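Local coordinates for fuculose-1-phosphate aldolase (Glaciozyma antarctica, PDB 4XXF), which is a zinc-binding enzyme of the class II aldolase and adducin family, with an AraD-like fold and an assembly of four chains, at residues K174-T185 against W196-C204; A65-D73 against H250-K258. All blocks are in the same frame, centred on the assembly; numbering follows the deposited sequence.

Contact 1. Residues K174-T185 against W196-C204; sequences KAIILQNHGLLT and WFIMLEKQC. With ZN (zinc ion), chain B.
Lys174 lies over one face of the Trp196 indole, crossing it at about a right angle. The bend at chi3 (58°) brings CE over the six-membered ring, 3.4 Å from the centroid in a CH-pi contact; a second bend at chi4 (70°) directs NZ. NZ stands farther out at 4.6 Å from the same centroid, a cation-pi pair, and also bonds to Asp146, Ala142 and Gly232. A long chain with a charged end suits this place, its methylenes covering the indole while the ammonium reaches these partners.

Residues 196-204 of helix 190-213 pack on one face of the hairpin of strands 175-178 and 182-187. Leu183 is central: CD2 meets Leu200 CD2 at 3.8 Å, CB meets Phe197 CE2 at 3.8 Å, and CD1 lies over that ring's face. With CG anti to the backbone N (chi1 -174°), Leu200 extends CD2 to within 3.8 Å of Ala175 CB, where a small methyl leaves room for it. Thr185 uses both branches: OG1 lies in the Phe197 plane at the ring's edge and is hydrogen-bonded to Ala193 O, while CG2 rests 3.6 Å from Phe197 N.

At the hairpin's far end, His181 and Gly182 both face Leu178 in a classic beta bulge, and His181 NE2 binds zinc at 2.1 Å, beside His117, His119 and three waters. Leu183 O accepts a hydrogen bond from His117 ND1. The hairpin that buries Leu183 against the helix carries one zinc ligand in its turn and, through this bond, probably holds a second in place, which would tie the apolar core to the metal site.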
# COMPACT_ATOMS: atom_id res chain seq x y z
N LYS A 174 5.81 11.36 26.17
CA LYS A 174 6.45 11.52 24.86
C LYS A 174 5.46 11.72 23.72
O LYS A 174 5.84 12.13 22.63
CB LYS A 174 7.33 10.30 24.51
CG LYS A 174 6.58 8.98 24.42
CD LYS A 174 7.40 7.89 23.71
CE LYS A 174 8.73 7.61 24.38
NZ LYS A 174 8.58 6.94 25.70
N ALA A 175 4.18 11.44 23.99
CA ALA A 175 3.20 11.45 22.91
C ALA A 175 1.80 11.61 23.46
O ALA A 175 1.55 11.33 24.63
CB ALA A 175 3.30 10.17 22.08
N ILE A 176 0.90 12.07 22.60
CA ILE A 176 -0.49 12.20 22.98
C ILE A 176 -1.38 11.81 21.79
O ILE A 176 -1.10 12.12 20.62
CB ILE A 176 -0.82 13.64 23.49
CG1 ILE A 176 -2.28 13.74 23.96
CG2 ILE A 176 -0.51 14.69 22.41
CD1 ILE A 176 -2.56 14.97 24.81
N ILE A 177 -2.43 11.07 22.10
CA ILE A 177 -3.50 10.78 21.15
C ILE A 177 -4.58 11.81 21.37
O ILE A 177 -5.14 11.90 22.46
CB ILE A 177 -4.03 9.35 21.32
CG1 ILE A 177 -2.88 8.36 21.13
CG2 ILE A 177 -5.18 9.08 20.36
CD1 ILE A 177 -3.28 6.91 21.25
N LEU A 178 -4.82 12.62 20.34
CA LEU A 178 -5.81 13.68 20.39
C LEU A 178 -7.11 13.17 19.80
O LEU A 178 -7.19 12.93 18.60
CB LEU A 178 -5.31 14.91 19.63
CG LEU A 178 -3.94 15.44 20.07
CD1 LEU A 178 -3.40 16.41 19.03
CD2 LEU A 178 -4.03 16.10 21.44
N GLN A 179 -8.12 13.00 20.64
CA GLN A 179 -9.37 12.40 20.18
C GLN A 179 -9.95 13.17 18.99
O GLN A 179 -9.97 14.41 18.98
CB GLN A 179 -10.38 12.33 21.32
CG GLN A 179 -11.64 11.56 20.98
CD GLN A 179 -12.60 11.57 22.13
OE1 GLN A 179 -12.29 11.08 23.22
NE2 GLN A 179 -13.77 12.14 21.92
N ASN A 180 -10.38 12.41 17.98
CA ASN A 180 -10.98 12.96 16.77
C ASN A 180 -10.04 13.85 15.98
O ASN A 180 -10.48 14.76 15.29
CB ASN A 180 -12.25 13.76 17.07
CG ASN A 180 -13.26 12.99 17.91
OD1 ASN A 180 -13.58 13.39 19.03
ND2 ASN A 180 -13.78 11.89 17.36
N HIS A 181 -8.74 13.59 16.08
CA HIS A 181 -7.77 14.51 15.51
C HIS A 181 -6.58 13.73 14.98
O HIS A 181 -6.37 13.66 13.76
CB HIS A 181 -7.37 15.55 16.57
CG HIS A 181 -6.48 16.64 16.07
ND1 HIS A 181 -6.09 17.69 16.86
CD2 HIS A 181 -5.90 16.85 14.86
CE1 HIS A 181 -5.30 18.50 16.17
NE2 HIS A 181 -5.18 18.02 14.95
N GLY A 182 -5.82 13.11 15.89
CA GLY A 182 -4.66 12.35 15.47
C GLY A 182 -3.58 12.37 16.53
O GLY A 182 -3.87 12.48 17.72
N LEU A 183 -2.34 12.31 16.08
CA LEU A 183 -1.20 12.10 16.96
C LEU A 183 -0.29 13.31 17.05
O LEU A 183 -0.11 14.03 16.07
CB LEU A 183 -0.37 10.91 16.46
CG LEU A 183 -1.12 9.62 16.14
CD1 LEU A 183 -0.13 8.62 15.58
CD2 LEU A 183 -1.78 9.09 17.38
N LEU A 184 0.33 13.48 18.21
CA LEU A 184 1.40 14.45 18.36
C LEU A 184 2.50 13.83 19.23
O LEU A 184 2.20 13.18 20.24
CB LEU A 184 0.87 15.75 18.98
CG LEU A 184 1.87 16.87 19.25
CD1 LEU A 184 1.19 18.22 19.17
CD2 LEU A 184 2.52 16.74 20.62
N THR A 185 3.76 14.01 18.84
CA THR A 185 4.88 13.49 19.62
C THR A 185 5.89 14.59 19.87
O THR A 185 5.95 15.58 19.15
CB THR A 185 5.58 12.31 18.92
OG1 THR A 185 6.14 12.77 17.68
CG2 THR A 185 4.61 11.17 18.67
N TRP A 196 9.15 8.31 17.74
CA TRP A 196 7.91 8.11 18.48
C TRP A 196 6.69 8.23 17.58
O TRP A 196 5.73 7.48 17.74
CB TRP A 196 7.80 9.07 19.66
CG TRP A 196 8.98 9.10 20.59
CD1 TRP A 196 9.48 10.22 21.21
CD2 TRP A 196 9.79 8.00 21.06
NE1 TRP A 196 10.55 9.89 22.00
CE2 TRP A 196 10.76 8.53 21.92
CE3 TRP A 196 9.79 6.62 20.82
CZ2 TRP A 196 11.71 7.74 22.57
CZ3 TRP A 196 10.74 5.83 21.46
CH2 TRP A 196 11.69 6.40 22.31
N PHE A 197 6.71 9.14 16.61
CA PHE A 197 5.58 9.27 15.70
C PHE A 197 5.44 8.03 14.82
O PHE A 197 4.34 7.48 14.68
CB PHE A 197 5.69 10.53 14.83
CG PHE A 197 4.38 10.94 14.23
CD1 PHE A 197 3.89 10.29 13.11
CD2 PHE A 197 3.62 11.94 14.79
CE1 PHE A 197 2.66 10.63 12.57
CE2 PHE A 197 2.41 12.30 14.23
CZ PHE A 197 1.93 11.64 13.12
N ILE A 198 6.54 7.57 14.23
CA ILE A 198 6.52 6.37 13.40
C ILE A 198 6.00 5.17 14.20
O ILE A 198 5.17 4.39 13.72
CB ILE A 198 7.93 6.05 12.84
CG1 ILE A 198 8.32 7.09 11.79
CG2 ILE A 198 7.97 4.67 12.22
CD1 ILE A 198 9.82 7.08 11.46
N MET A 199 6.50 5.02 15.42
CA MET A 199 6.12 3.87 16.23
C MET A 199 4.68 3.96 16.69
O MET A 199 3.99 2.94 16.79
CB MET A 199 7.07 3.72 17.43
CG MET A 199 8.49 3.38 16.99
SD MET A 199 9.63 3.22 18.38
CE MET A 199 9.17 1.61 19.02
N LEU A 200 4.20 5.17 16.99
CA LEU A 200 2.83 5.32 17.47
C LEU A 200 1.84 5.12 16.33
O LEU A 200 0.82 4.44 16.51
CB LEU A 200 2.63 6.70 18.12
CG LEU A 200 1.28 6.97 18.79
CD1 LEU A 200 0.99 5.91 19.84
CD2 LEU A 200 1.32 8.34 19.42
N GLU A 201 2.14 5.66 15.15
CA GLU A 201 1.29 5.43 13.98
C GLU A 201 1.20 3.93 13.68
O GLU A 201 0.12 3.41 13.42
CB GLU A 201 1.82 6.20 12.77
CG GLU A 201 1.10 5.92 11.43
CD GLU A 201 -0.32 6.46 11.33
OE1 GLU A 201 -0.79 7.14 12.27
OE2 GLU A 201 -0.94 6.20 10.27
N LYS A 202 2.34 3.24 13.75
CA LYS A 202 2.35 1.80 13.51
C LYS A 202 1.52 1.05 14.55
O LYS A 202 0.74 0.16 14.19
CB LYS A 202 3.78 1.26 13.49
CG LYS A 202 3.88 -0.25 13.24
CD LYS A 202 3.24 -0.71 11.94
CE LYS A 202 3.92 -0.13 10.71
NZ LYS A 202 3.29 -0.61 9.45
N GLN A 203 1.65 1.40 15.83
CA GLN A 203 0.88 0.66 16.82
C GLN A 203 -0.62 0.97 16.70
O GLN A 203 -1.44 0.09 16.97
CB GLN A 203 1.38 0.94 18.24
CG GLN A 203 0.69 0.04 19.27
CD GLN A 203 0.88 -1.45 19.04
OE1 GLN A 203 1.90 -1.89 18.53
NE2 GLN A 203 -0.11 -2.23 19.43
N CYS A 204 -0.99 2.18 16.29
CA CYS A 204 -2.40 2.45 16.02
C CYS A 204 -2.91 1.56 14.89
O CYS A 204 -4.00 1.02 14.97
CB CYS A 204 -2.61 3.92 15.67
SG CYS A 204 -2.47 5.06 17.06
ZN ZN B . -3.91 18.91 13.54
O HOH W 1 -5.33 20.30 13.14
O HOH W 2 -2.83 20.07 12.06
O HOH W 3 -3.33 20.49 14.94

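Contact 2. Residues A65-D73 against H250-K258; sequences AFRLMTVSD and HLQGEEYRK
The C-terminal end of the chain docks on the amino end of the 3-10 segment 71-73, in the loop between strands 56-59 and 75-78, where the backbone N-H of Ser72 meets the terminal carboxylate of Lys258. Ser72 N donates to Lys258 O at 3.0 Å, in the carbonyl plane and on a lone pair. In one of its two modelled conformers Ser72 OG also donates to Lys258 OXT at 2.6 Å, so this second bond is less certain; a short hydroxyl can reach the second oxygen. The amino end of the 3-10 segment would be expected to favour the negative charge there.

One residue earlier, Val71 N donates to Tyr256 O at 3.1 Å, and Thr70 CA makes a CA-H...O contact with the same oxygen. The loop's own turn is tied by Asp73 OD2, which accepts from Thr70 N by its anti lone pair and from Thr70 OG1, which comes from above the carboxylate plane. Tyr256 brings CB to 3.4 Å from Met69 O; its chi1 of 70° sets the ring over Gly253 CA, where no side chain is in the way, and against helix 15-36.

Towards the start of segment 65-73, the Arg67 guanidinium is met on two sides. The Gln252 amide stacks on one face, the planes 21° apart, with NE2 3.6 Å above the guanidinium plane. At the edge, Glu255 OE1 receives Arg67 NH1 on its syn lone pair at 3.1 Å, in a salt bridge. That oxygen also pairs with Arg31 of helix 15-36, which bonds Gln252 OE1 as well, so two arginines share the Glu255 carboxylate.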
# COMPACT_ATOMS: atom_id res chain seq x y z
N ALA A 65 4.06 21.07 0.06
CA ALA A 65 4.05 19.62 0.18
C ALA A 65 5.26 19.13 0.95
O ALA A 65 6.40 19.52 0.66
CB ALA A 65 4.04 18.98 -1.19
N PHE A 66 5.03 18.24 1.92
CA PHE A 66 6.14 17.65 2.66
C PHE A 66 7.14 16.96 1.71
O PHE A 66 8.35 17.01 1.93
CB PHE A 66 5.64 16.63 3.68
CG PHE A 66 5.00 17.22 4.92
CD1 PHE A 66 4.63 18.55 5.00
CD2 PHE A 66 4.78 16.40 6.01
CE1 PHE A 66 4.04 19.06 6.16
CE2 PHE A 66 4.19 16.89 7.17
CZ PHE A 66 3.82 18.22 7.25
N ARG A 67 6.62 16.34 0.65
CA ARG A 67 7.42 15.63 -0.34
C ARG A 67 8.43 16.53 -1.05
O ARG A 67 9.42 16.04 -1.59
CB ARG A 67 6.47 14.98 -1.37
CG ARG A 67 7.11 14.38 -2.62
CD ARG A 67 8.03 13.22 -2.26
NE ARG A 67 8.60 12.57 -3.44
CZ ARG A 67 9.65 13.03 -4.11
NH1 ARG A 67 10.24 14.15 -3.75
NH2 ARG A 67 10.10 12.35 -5.16
N LEU A 68 8.18 17.83 -1.07
CA LEU A 68 9.04 18.78 -1.77
C LEU A 68 9.83 19.69 -0.83
O LEU A 68 10.49 20.62 -1.29
CB LEU A 68 8.21 19.64 -2.73
CG LEU A 68 7.38 18.81 -3.72
CD1 LEU A 68 6.45 19.73 -4.51
CD2 LEU A 68 8.26 18.00 -4.67
N MET A 69 9.77 19.43 0.48
CA MET A 69 10.44 20.28 1.46
C MET A 69 11.93 20.37 1.20
O MET A 69 12.57 19.36 0.93
CB MET A 69 10.19 19.75 2.87
CG MET A 69 10.50 20.74 4.00
SD MET A 69 9.43 22.21 3.97
CE MET A 69 7.80 21.49 3.68
N THR A 70 12.49 21.58 1.27
CA THR A 70 13.94 21.77 1.20
C THR A 70 14.36 22.69 2.34
O THR A 70 13.53 23.38 2.93
CB THR A 70 14.42 22.39 -0.14
OG1 THR A 70 14.04 23.77 -0.19
CG2 THR A 70 13.84 21.64 -1.33
N VAL A 71 15.66 22.69 2.62
CA VAL A 71 16.20 23.54 3.68
C VAL A 71 15.85 25.02 3.47
O VAL A 71 15.49 25.72 4.42
CB VAL A 71 17.73 23.34 3.80
CG1 VAL A 71 18.38 24.44 4.64
CG2 VAL A 71 18.03 21.96 4.37
N SER A 72 15.88 25.47 2.21
CA SER A 72 15.58 26.87 1.88
C SER A 72 14.14 27.27 2.13
O SER A 72 13.82 28.46 2.22
CB SER A 72 15.92 27.13 0.41
OG SER A 72 17.33 27.10 0.21
N ASP A 73 13.24 26.29 2.25
CA ASP A 73 11.83 26.58 2.49
C ASP A 73 11.49 26.85 3.94
O ASP A 73 10.48 27.50 4.23
CB ASP A 73 10.97 25.40 2.02
CG ASP A 73 11.04 25.19 0.53
OD1 ASP A 73 10.72 26.13 -0.22
OD2 ASP A 73 11.42 24.07 0.11
N HIS A 250 19.53 8.80 1.43
CA HIS A 250 19.90 8.06 0.23
C HIS A 250 18.93 8.35 -0.91
O HIS A 250 19.35 8.59 -2.04
CB HIS A 250 19.94 6.57 0.54
CG HIS A 250 20.22 5.71 -0.65
ND1 HIS A 250 21.45 5.65 -1.26
CD2 HIS A 250 19.41 4.87 -1.34
CE1 HIS A 250 21.39 4.80 -2.28
NE2 HIS A 250 20.16 4.32 -2.35
N LEU A 251 17.63 8.36 -0.63
CA LEU A 251 16.62 8.51 -1.68
C LEU A 251 16.50 9.93 -2.22
O LEU A 251 16.34 10.14 -3.42
CB LEU A 251 15.25 8.05 -1.18
CG LEU A 251 15.12 6.58 -0.80
CD1 LEU A 251 13.74 6.32 -0.22
CD2 LEU A 251 15.41 5.66 -1.98
N GLN A 252 16.51 10.90 -1.31
CA GLN A 252 16.09 12.26 -1.67
C GLN A 252 17.00 13.36 -1.15
O GLN A 252 16.70 14.54 -1.34
CB GLN A 252 14.65 12.50 -1.18
CG GLN A 252 13.64 11.73 -2.03
CD GLN A 252 12.23 11.76 -1.47
OE1 GLN A 252 11.85 12.68 -0.73
NE2 GLN A 252 11.43 10.76 -1.83
N GLY A 253 18.11 12.99 -0.51
CA GLY A 253 19.01 13.98 0.05
C GLY A 253 19.48 15.05 -0.92
O GLY A 253 19.53 16.22 -0.57
N GLU A 254 19.81 14.66 -2.15
CA GLU A 254 20.27 15.63 -3.12
C GLU A 254 19.20 16.70 -3.38
O GLU A 254 19.53 17.87 -3.58
CB GLU A 254 20.65 14.95 -4.44
CG GLU A 254 21.84 14.02 -4.34
CD GLU A 254 22.29 13.50 -5.68
OE1 GLU A 254 21.80 14.01 -6.72
OE2 GLU A 254 23.13 12.57 -5.71
N GLU A 255 17.94 16.30 -3.34
CA GLU A 255 16.81 17.22 -3.53
C GLU A 255 16.61 18.12 -2.32
O GLU A 255 16.49 19.34 -2.44
CB GLU A 255 15.50 16.47 -3.78
CG GLU A 255 15.39 15.71 -5.11
CD GLU A 255 14.03 15.01 -5.32
OE1 GLU A 255 13.12 15.13 -4.46
OE2 GLU A 255 13.88 14.33 -6.35
N TYR A 256 16.55 17.52 -1.14
CA TYR A 256 16.03 18.28 -0.01
C TYR A 256 17.09 19.14 0.66
O TYR A 256 16.76 20.06 1.42
CB TYR A 256 15.31 17.35 0.99
CG TYR A 256 16.10 16.36 1.82
CD1 TYR A 256 17.03 16.77 2.78
CD2 TYR A 256 15.81 15.00 1.74
CE1 TYR A 256 17.71 15.84 3.57
CE2 TYR A 256 16.47 14.08 2.53
CZ TYR A 256 17.41 14.49 3.43
OH TYR A 256 18.06 13.55 4.21
N ARG A 257 18.36 18.90 0.34
CA ARG A 257 19.45 19.71 0.90
C ARG A 257 19.55 21.11 0.30
O ARG A 257 20.34 21.93 0.79
CB ARG A 257 20.77 18.96 0.73
CG ARG A 257 20.89 17.83 1.74
CD ARG A 257 21.99 16.83 1.38
NE ARG A 257 22.37 16.06 2.56
CZ ARG A 257 23.37 15.20 2.61
NH1 ARG A 257 24.11 14.96 1.53
NH2 ARG A 257 23.64 14.57 3.75
N LYS A 258 18.75 21.41 -0.72
CA LYS A 258 18.84 22.70 -1.41
C LYS A 258 18.13 23.85 -0.70
O LYS A 258 17.35 23.67 0.24
CB LYS A 258 18.28 22.56 -2.83
CG LYS A 258 19.09 21.61 -3.71
CD LYS A 258 18.51 21.53 -5.12
CE LYS A 258 19.34 20.60 -5.99
NZ LYS A 258 18.81 20.54 -7.39
OXT LYS A 258 18.34 25.02 -1.03

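How the contacts relate
In contact 1 every touching residue is buried, near the middle of the chain, whereas contact 2 lies at the surface, on the opposite side of the chain's centre; their centres are 24 Å apart. No hydrogen bond crosses contact 1, where a helix covers strands through leucines, aromatic rings and a lysine. Contact 2 joins a loop to the chain's end by backbone bonds and charged groups, as fits a partly exposed place. Helix 234-256 links the two: its last turns belong to contact 2, while Gln240, earlier in the same helix, touches Trp196 of contact 1. Both contacts also touch the third subunit, but only contact 1 holds a zinc ligand.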